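Local coordinates for protein amine Dehydrogenase (Pseudomonas putida, PDB 1JMX) that probably carries electrons through two covalently bound c-type hemes, as the heme-bearing alpha subunit of a quinohemoprotein amine dehydrogenase, at residues 79-87 and 486-494; 206-214 and 227-238. All coordinates share one frame; numbering follows the deposited sequence.

Contact 1 of 2, residues 79-87 and 486-494. With HEC (heme c), chain E.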
# COMPACT_ATOMS: atom_id res chain seq x y z
N ARG A 79 16.18 9.17 -5.92
CA ARG A 79 16.10 10.20 -4.90
C ARG A 79 14.67 10.69 -4.63
O ARG A 79 14.40 11.28 -3.60
CB ARG A 79 17.03 11.37 -5.24
CG ARG A 79 18.51 10.99 -5.26
CD ARG A 79 19.42 12.22 -5.27
NE ARG A 79 19.22 13.04 -4.08
CZ ARG A 79 19.78 12.81 -2.90
NH1 ARG A 79 20.60 11.78 -2.74
NH2 ARG A 79 19.47 13.55 -1.85
N TYR A 80 13.75 10.40 -5.56
CA TYR A 80 12.35 10.79 -5.42
C TYR A 80 11.70 10.20 -4.17
O TYR A 80 10.74 10.76 -3.65
CB TYR A 80 11.54 10.39 -6.65
CG TYR A 80 11.55 8.91 -6.98
CD1 TYR A 80 12.45 8.40 -7.91
CD2 TYR A 80 10.66 8.02 -6.37
CE1 TYR A 80 12.49 7.04 -8.21
CE2 TYR A 80 10.68 6.65 -6.67
CZ TYR A 80 11.60 6.17 -7.59
OH TYR A 80 11.66 4.83 -7.89
N ALA A 81 12.22 9.07 -3.71
CA ALA A 81 11.70 8.40 -2.51
C ALA A 81 11.96 9.22 -1.25
O ALA A 81 11.07 9.41 -0.43
CB ALA A 81 12.30 6.99 -2.37
N MET A 82 13.19 9.73 -1.12
CA MET A 82 13.57 10.55 0.03
C MET A 82 12.90 11.92 -0.09
O MET A 82 12.59 12.56 0.91
CB MET A 82 15.09 10.74 0.10
CG MET A 82 15.88 9.46 0.35
SD MET A 82 17.67 9.72 0.31
CE MET A 82 17.95 9.67 -1.44
N GLU A 83 12.68 12.35 -1.33
CA GLU A 83 12.05 13.63 -1.63
C GLU A 83 10.53 13.55 -1.53
O GLU A 83 9.84 14.53 -1.80
CB GLU A 83 12.50 14.13 -3.00
CG GLU A 83 14.00 14.44 -3.04
CD GLU A 83 14.52 14.72 -4.45
OE1 GLU A 83 13.78 14.49 -5.42
OE2 GLU A 83 15.69 15.13 -4.58
N ARG A 84 10.03 12.39 -1.13
CA ARG A 84 8.60 12.17 -0.95
C ARG A 84 7.73 12.46 -2.16
O ARG A 84 6.64 13.02 -2.03
CB ARG A 84 8.09 12.95 0.27
CG ARG A 84 8.79 12.63 1.59
CD ARG A 84 8.60 11.17 1.99
NE ARG A 84 7.21 10.86 2.30
CZ ARG A 84 6.75 9.63 2.51
NH1 ARG A 84 7.56 8.59 2.43
NH2 ARG A 84 5.47 9.45 2.80
N ARG A 85 8.24 12.13 -3.34
CA ARG A 85 7.49 12.32 -4.56
C ARG A 85 6.70 11.02 -4.75
O ARG A 85 7.10 10.14 -5.52
CB ARG A 85 8.44 12.58 -5.73
CG ARG A 85 9.30 13.81 -5.55
CD ARG A 85 10.13 14.06 -6.78
NE ARG A 85 11.11 15.13 -6.60
CZ ARG A 85 10.90 16.42 -6.85
NH1 ARG A 85 9.73 16.83 -7.32
NH2 ARG A 85 11.87 17.30 -6.65
N LEU A 86 5.60 10.90 -4.02
CA LEU A 86 4.76 9.71 -4.05
C LEU A 86 3.91 9.43 -5.30
O LEU A 86 3.32 8.38 -5.41
CB LEU A 86 3.93 9.58 -2.76
CG LEU A 86 4.65 8.88 -1.59
CD1 LEU A 86 5.85 9.69 -1.14
CD2 LEU A 86 3.71 8.66 -0.42
N ASN A 87 3.87 10.37 -6.24
CA ASN A 87 3.13 10.17 -7.48
C ASN A 87 4.07 9.67 -8.57
O ASN A 87 3.67 9.49 -9.72
CB ASN A 87 2.43 11.46 -7.94
CG ASN A 87 1.18 11.76 -7.14
OD1 ASN A 87 0.40 10.86 -6.84
ND2 ASN A 87 0.98 13.03 -6.80
N GLN A 486 -7.18 6.39 2.59
CA GLN A 486 -5.98 6.68 3.37
C GLN A 486 -5.11 5.44 3.57
O GLN A 486 -5.47 4.33 3.19
CB GLN A 486 -6.35 7.20 4.77
CG GLN A 486 -7.69 7.93 4.91
CD GLN A 486 -8.85 7.01 5.25
OE1 GLN A 486 -9.47 6.44 4.37
NE2 GLN A 486 -9.16 6.88 6.53
N ARG A 487 -3.93 5.69 4.13
CA ARG A 487 -2.97 4.65 4.50
C ARG A 487 -2.43 5.16 5.83
O ARG A 487 -2.18 6.35 5.98
CB ARG A 487 -1.87 4.45 3.44
CG ARG A 487 -1.07 5.68 3.05
CD ARG A 487 0.04 5.31 2.08
NE ARG A 487 1.19 4.70 2.75
CZ ARG A 487 2.27 4.22 2.14
NH1 ARG A 487 2.37 4.24 0.82
NH2 ARG A 487 3.28 3.76 2.87
N TRP A 488 -2.39 4.27 6.82
CA TRP A 488 -1.93 4.63 8.16
C TRP A 488 -0.46 4.32 8.43
O TRP A 488 0.12 4.85 9.37
CB TRP A 488 -2.80 3.96 9.22
CG TRP A 488 -4.25 4.28 9.08
CD1 TRP A 488 -4.95 5.22 9.76
CD2 TRP A 488 -5.19 3.62 8.22
NE1 TRP A 488 -6.28 5.19 9.40
CE2 TRP A 488 -6.45 4.21 8.45
CE3 TRP A 488 -5.09 2.58 7.27
CZ2 TRP A 488 -7.61 3.80 7.78
CZ3 TRP A 488 -6.24 2.18 6.60
CH2 TRP A 488 -7.48 2.79 6.86
N ASN A 489 0.12 3.42 7.64
CA ASN A 489 1.53 3.09 7.79
C ASN A 489 2.25 3.97 6.78
O ASN A 489 2.19 3.73 5.57
CB ASN A 489 1.80 1.61 7.51
CG ASN A 489 3.26 1.22 7.71
OD1 ASN A 489 3.71 0.17 7.24
ND2 ASN A 489 4.01 2.06 8.43
N ASN A 490 2.92 5.01 7.27
CA ASN A 490 3.61 5.95 6.40
C ASN A 490 5.03 6.25 6.87
O ASN A 490 5.28 7.28 7.47
CB ASN A 490 2.82 7.25 6.31
CG ASN A 490 2.21 7.48 4.93
OD1 ASN A 490 0.99 7.67 4.82
ND2 ASN A 490 3.04 7.49 3.89
N PRO A 491 5.97 5.33 6.61
CA PRO A 491 7.37 5.48 7.00
C PRO A 491 8.02 6.59 6.15
O PRO A 491 7.42 7.05 5.17
CB PRO A 491 7.96 4.12 6.65
CG PRO A 491 6.78 3.21 6.58
CD PRO A 491 5.76 4.05 5.92
N PRO A 492 9.25 7.02 6.51
CA PRO A 492 10.04 8.06 5.83
C PRO A 492 10.26 7.80 4.34
O PRO A 492 10.39 8.74 3.55
CB PRO A 492 11.36 8.01 6.59
CG PRO A 492 10.91 7.71 7.97
CD PRO A 492 9.92 6.60 7.75
N LEU A 493 10.35 6.53 3.99
CA LEU A 493 10.53 6.11 2.61
C LEU A 493 9.30 5.31 2.16
O LEU A 493 8.82 4.43 2.88
CB LEU A 493 11.80 5.26 2.46
CG LEU A 493 13.14 5.97 2.71
CD1 LEU A 493 14.30 5.01 2.53
CD2 LEU A 493 13.28 7.13 1.76
N PRO A 494 8.74 5.65 0.99
CA PRO A 494 7.57 4.95 0.46
C PRO A 494 7.88 3.53 -0.02
O PRO A 494 9.07 3.16 -0.10
CB PRO A 494 7.14 5.85 -0.70
CG PRO A 494 8.44 6.41 -1.19
CD PRO A 494 9.15 6.75 0.10
OXT PRO A 494 6.92 2.79 -0.30
FE HEC E . 9.87 -5.13 1.82
CHA HEC E . 10.55 -3.19 4.45
CHB HEC E . 13.11 -4.95 0.90
CHC HEC E . 9.25 -7.24 -0.76
CHD HEC E . 6.59 -5.33 2.79
NA HEC E . 11.47 -4.24 2.51
C1A HEC E . 11.58 -3.47 3.61
C2A HEC E . 12.91 -2.98 3.80
C3A HEC E . 13.63 -3.46 2.79
C4A HEC E . 12.74 -4.26 2.00
CMA HEC E . 15.11 -3.24 2.54
CAA HEC E . 13.38 -2.11 4.95
CBA HEC E . 14.32 -3.01 5.75
CGA HEC E . 14.93 -2.41 6.99
O1A HEC E . 14.68 -1.27 7.34
O2A HEC E . 15.68 -3.11 7.64
NB HEC E . 10.94 -5.91 0.39
C1B HEC E . 12.30 -5.74 0.14
C2B HEC E . 12.78 -6.48 -0.97
C3B HEC E . 11.70 -7.17 -1.44
C4B HEC E . 10.55 -6.79 -0.61
CMB HEC E . 14.23 -6.52 -1.49
CAB HEC E . 11.78 -8.13 -2.61
CBB HEC E . 11.73 -9.62 -2.24
NC HEC E . 8.26 -6.06 1.14
C1C HEC E . 8.18 -6.89 0.05
C2C HEC E . 6.84 -7.37 -0.16
C3C HEC E . 6.09 -6.84 0.81
C4C HEC E . 6.97 -6.03 1.64
CMC HEC E . 6.41 -8.31 -1.28
CAC HEC E . 4.59 -6.98 0.86
CBC HEC E . 3.95 -8.15 1.58
ND HEC E . 8.79 -4.42 3.30
C1D HEC E . 7.45 -4.59 3.58
C2D HEC E . 7.07 -3.89 4.81
C3D HEC E . 8.24 -3.30 5.24
C4D HEC E . 9.24 -3.64 4.31
CMD HEC E . 5.68 -3.84 5.44
CAD HEC E . 8.56 -2.44 6.47
CBD HEC E . 7.43 -2.06 7.37
CGD HEC E . 6.90 -0.71 7.00
O1D HEC E . 7.06 -0.30 5.83
O2D HEC E . 6.31 -0.04 7.88

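Contact 2 of 2, residues 206-214 and 227-238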
# COMPACT_ATOMS: atom_id res chain seq x y z
N GLN A 206 26.52 23.53 16.20
CA GLN A 206 27.20 22.35 16.74
C GLN A 206 27.40 21.21 15.73
O GLN A 206 26.42 20.69 15.19
CB GLN A 206 26.42 21.83 17.96
CG GLN A 206 24.91 21.64 17.68
CD GLN A 206 24.36 20.26 18.08
OE1 GLN A 206 23.68 20.12 19.11
NE2 GLN A 206 24.63 19.24 17.24
N GLY A 207 28.65 20.83 15.49
CA GLY A 207 28.96 19.72 14.60
C GLY A 207 28.58 19.82 13.12
O GLY A 207 29.12 20.64 12.39
N ASP A 208 27.72 18.90 12.67
CA ASP A 208 27.26 18.90 11.27
C ASP A 208 25.88 19.51 11.11
O ASP A 208 25.18 19.24 10.13
CB ASP A 208 27.28 17.48 10.69
CG ASP A 208 28.69 16.97 10.43
OD1 ASP A 208 28.84 15.75 10.18
OD2 ASP A 208 29.64 17.78 10.47
N THR A 209 25.47 20.30 12.09
CA THR A 209 24.18 20.98 12.05
C THR A 209 24.42 22.45 11.70
O THR A 209 25.55 22.96 11.82
CB THR A 209 23.44 20.86 13.41
OG1 THR A 209 24.09 21.67 14.38
CG2 THR A 209 23.44 19.43 13.90
N PHE A 210 23.37 23.14 11.25
CA PHE A 210 23.48 24.54 10.85
C PHE A 210 22.21 25.29 11.19
O PHE A 210 21.17 24.69 11.47
CB PHE A 210 23.66 24.67 9.33
CG PHE A 210 24.78 23.85 8.75
CD1 PHE A 210 26.06 24.38 8.63
CD2 PHE A 210 24.55 22.55 8.29
CE1 PHE A 210 27.09 23.64 8.07
CE2 PHE A 210 25.58 21.80 7.73
CZ PHE A 210 26.85 22.34 7.61
N LYS A 211 22.33 26.61 11.16
CA LYS A 211 21.20 27.52 11.36
C LYS A 211 20.89 27.91 9.92
O LYS A 211 21.80 28.06 9.10
CB LYS A 211 21.61 28.77 12.15
CG LYS A 211 21.88 28.53 13.64
CD LYS A 211 22.00 29.87 14.36
CE LYS A 211 22.28 29.73 15.85
NZ LYS A 211 22.33 31.07 16.54
N VAL A 212 19.61 28.06 9.59
CA VAL A 212 19.22 28.38 8.22
C VAL A 212 18.25 29.54 8.16
O VAL A 212 17.33 29.64 8.97
CB VAL A 212 18.58 27.14 7.50
CG1 VAL A 212 18.37 27.42 6.02
CG2 VAL A 212 19.44 25.89 7.68
N GLU A 213 18.44 30.40 7.17
CA GLU A 213 17.58 31.56 6.99
C GLU A 213 17.21 31.66 5.52
O GLU A 213 18.07 31.75 4.65
CB GLU A 213 18.31 32.83 7.42
CG GLU A 213 17.45 34.07 7.46
CD GLU A 213 17.14 34.53 8.88
OE1 GLU A 213 15.94 34.79 9.19
OE2 GLU A 213 18.10 34.65 9.69
N VAL A 214 15.92 31.61 5.24
CA VAL A 214 15.42 31.70 3.88
C VAL A 214 14.78 33.07 3.69
O VAL A 214 13.95 33.49 4.50
CB VAL A 214 14.37 30.60 3.62
CG1 VAL A 214 14.01 30.55 2.16
CG2 VAL A 214 14.90 29.26 4.07
N SER A 227 12.96 30.62 8.97
CA SER A 227 14.08 30.33 9.84
C SER A 227 13.97 28.87 10.27
O SER A 227 12.88 28.36 10.50
CB SER A 227 14.01 31.23 11.08
OG SER A 227 14.89 30.80 12.10
N GLY A 228 15.12 28.20 10.37
CA GLY A 228 15.11 26.81 10.78
C GLY A 228 16.51 26.27 10.97
O GLY A 228 17.45 27.04 11.21
N SER A 229 16.65 24.96 10.86
CA SER A 229 17.95 24.34 11.02
C SER A 229 18.10 23.14 10.10
O SER A 229 17.14 22.69 9.49
CB SER A 229 18.16 23.92 12.47
OG SER A 229 17.09 23.10 12.91
N ALA A 230 19.32 22.63 10.01
CA ALA A 230 19.60 21.50 9.15
C ALA A 230 20.79 20.70 9.65
O ALA A 230 21.61 21.21 10.43
CB ALA A 230 19.84 21.98 7.74
N ILE A 231 20.84 19.44 9.25
CA ILE A 231 21.92 18.53 9.60
C ILE A 231 22.42 18.01 8.27
O ILE A 231 21.68 17.97 7.29
CB ILE A 231 21.43 17.33 10.46
CG1 ILE A 231 20.84 17.83 11.78
CG2 ILE A 231 22.61 16.39 10.79
CD1 ILE A 231 20.40 16.72 12.73
N LEU A 232 23.67 17.59 8.24
CA LEU A 232 24.28 17.08 7.03
C LEU A 232 24.81 15.67 7.30
O LEU A 232 25.64 15.46 8.19
CB LEU A 232 25.41 18.04 6.60
CG LEU A 232 26.09 18.04 5.23
CD1 LEU A 232 27.44 17.36 5.30
CD2 LEU A 232 25.20 17.44 4.16
N TYR A 233 24.25 14.71 6.56
CA TYR A 233 24.62 13.30 6.66
C TYR A 233 25.52 12.89 5.52
O TYR A 233 25.33 13.30 4.38
CB TYR A 233 23.38 12.41 6.61
CG TYR A 233 22.39 12.64 7.71
CD1 TYR A 233 21.20 13.31 7.46
CD2 TYR A 233 22.61 12.13 8.99
CE1 TYR A 233 20.25 13.47 8.46
CE2 TYR A 233 21.67 12.28 9.99
CZ TYR A 233 20.49 12.95 9.72
OH TYR A 233 19.55 13.09 10.70
N ASN A 234 26.52 12.07 5.83
CA ASN A 234 27.45 11.53 4.84
C ASN A 234 28.08 12.56 3.91
O ASN A 234 28.35 12.27 2.75
CB ASN A 234 26.75 10.43 4.04
CG ASN A 234 27.72 9.54 3.28
OD1 ASN A 234 28.89 9.45 3.62
ND2 ASN A 234 27.23 8.87 2.25
N GLY A 235 28.27 13.78 4.40
CA GLY A 235 28.91 14.82 3.61
C GLY A 235 28.13 15.46 2.48
O GLY A 235 28.63 16.41 1.88
N TYR A 236 26.92 14.97 2.19
CA TYR A 236 26.11 15.55 1.12
C TYR A 236 24.61 15.51 1.36
O TYR A 236 23.89 16.34 0.83
CB TYR A 236 26.45 14.91 -0.24
CG TYR A 236 25.86 13.53 -0.47
CD1 TYR A 236 24.79 13.36 -1.35
CD2 TYR A 236 26.38 12.41 0.17
CE1 TYR A 236 24.25 12.10 -1.59
CE2 TYR A 236 25.85 11.15 -0.05
CZ TYR A 236 24.79 10.99 -0.93
OH TYR A 236 24.29 9.74 -1.18
N GLU A 237 24.14 14.55 2.16
CA GLU A 237 22.71 14.41 2.46
C GLU A 237 22.18 15.45 3.44
O GLU A 237 22.18 15.25 4.65
CB GLU A 237 22.38 13.00 2.93
CG GLU A 237 22.46 11.93 1.84
CD GLU A 237 21.32 11.99 0.82
OE1 GLU A 237 20.53 12.96 0.82
OE2 GLU A 237 21.20 11.05 0.02
N TRP A 238 21.69 16.54 2.87
CA TRP A 238 21.15 17.66 3.62
C TRP A 238 19.69 17.45 4.02
O TRP A 238 18.83 17.23 3.18
CB TRP A 238 21.29 18.92 2.76
CG TRP A 238 20.63 20.15 3.31
CD1 TRP A 238 19.31 20.48 3.23
CD2 TRP A 238 21.29 21.24 3.97
NE1 TRP A 238 19.10 21.72 3.78
CE2 TRP A 238 20.30 22.21 4.25
CE3 TRP A 238 22.61 21.49 4.36
CZ2 TRP A 238 20.59 23.42 4.89
CZ3 TRP A 238 22.90 22.69 4.99
CH2 TRP A 238 21.90 23.64 5.25
O HOH W 1 28.14 14.89 7.04

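Contact 1 of 2, residues 79-87 and 486-494
Pro494, the last residue of the chain, is wedged between Ala81 and Leu86. Its CD comes 3.3 Å from Ala81 O, and its CB meets Leu86 CG at 4.0 Å as the two side chains pass at a slant. Next to it, Leu493 and Met82 lie alongside each other and point the same way, with Leu493 CD2 3.8 Å from Met82 CG. This is the tightly packed part, an apolar seam against the type I turn Ala81-Arg84.

Arg84 closes that turn and leads into the polar part. Its chain folds at both chi2 (-62°) and chi3 (-66°), which brings the guanidinium up against the carbonyls of the 486-494 tail. There NH1 gives a weak, bent bond to Pro492 O (3.0 Å, 132° at the hydrogen). Leu86 CD1 sits over the centre of one face, 3.7 Å above the guanidinium plane of Arg84, while NE is taken up by a salt bridge to Asp270; the stacked methyl and the polar partners together should limit the turning of the group.

Toward Asn490, itself partly exposed, the fit is looser and the segments touch little. The tail instead braces itself: Arg487 comes side-on, its NE and NH2 both gripping Asn489 O, the NH2 bond being 2.9 Å long. Another protein chain covers much of this side, packing against Arg487, Asn489 and Pro492.

Beyond the tail lies heme. Pro491 CG is 3.5 Å from the propionate oxygen O2D of the heme, and Asn489 belongs to the same binding site. The terminal carboxylate oxygen Pro494 O is held by Ser105 and Arg108, and Arg108 also bonds the heme, so the C-terminal tail forms part of the wall of a c-type heme pocket whose iron is ligated by His104 and His126.

Contact 2 of 2, residues 206-214 and 227-238
Phe210 N donates to Ala230 O at 2.7 Å, the shortest hydrogen bond between the two strands, and Thr209 CA backs it up, lying 3.0 Å from the same oxygen, Ala230 O, in a CA-H...O contact. Phe210 O returns the bond to Ala230 N, and Val212 and Gly228 form the next hydrogen-bonded pair. Leu232 N reaches back to Asp208 O where the strand begins.

On the buried side, a chi1 of 173° at Trp238 swings the indole over Ala230, whose CB lies 3.3 Å above the indole plane, toward the rim. Phe210 CD2 meets Trp238 CZ3 at 3.7 Å; the two rings, 24° from parallel, are slid so far apart that they barely overlap. Val212 CG2 comes from the opposite direction to Trp238 CZ2. These strands, 209-218 and 223-233, form a hairpin within a closed eight-stranded antiparallel barrel, and Trp238 stands near the start of the next strand, 237-244, by a classic beta bulge in which Tyr236 and Glu237 face Tyr233. Replacing Trp238 by an alanine would probably open a gap between Phe210 and Val212 and leave Gln251 OE1 without its indole N-H donor.

The other face carries Lys211, Glu213, Ser227 and Ser229, with Thr209 CG2 beside Ile231 CG1 at 3.7 Å. At the loop end, a water donates to Leu232 O (2.8 Å) and accepts from Gly235 N, while Asp208 OD1 pairs with Lys62.

Overall arrangement
Contact 1 is buried near the middle of the chain and joins pieces almost 400 residues apart, one from the heme-binding region and one from the C-terminal tail; contact 2 is local, pairs adjacent strands of the barrel and is only partly buried. Their chemistry follows: irregular loops in contact 1 rely on prolines, a folded arginine and apolar wedging, whereas the strands of contact 2 are laced by a regular ladder of backbone bonds, with an apolar and aromatic layer on one face and a largely polar, more exposed one on the other. Nested within the loop that contact 1 closes, contact 2 touches it directly through the salt bridge from Arg79 to Glu237.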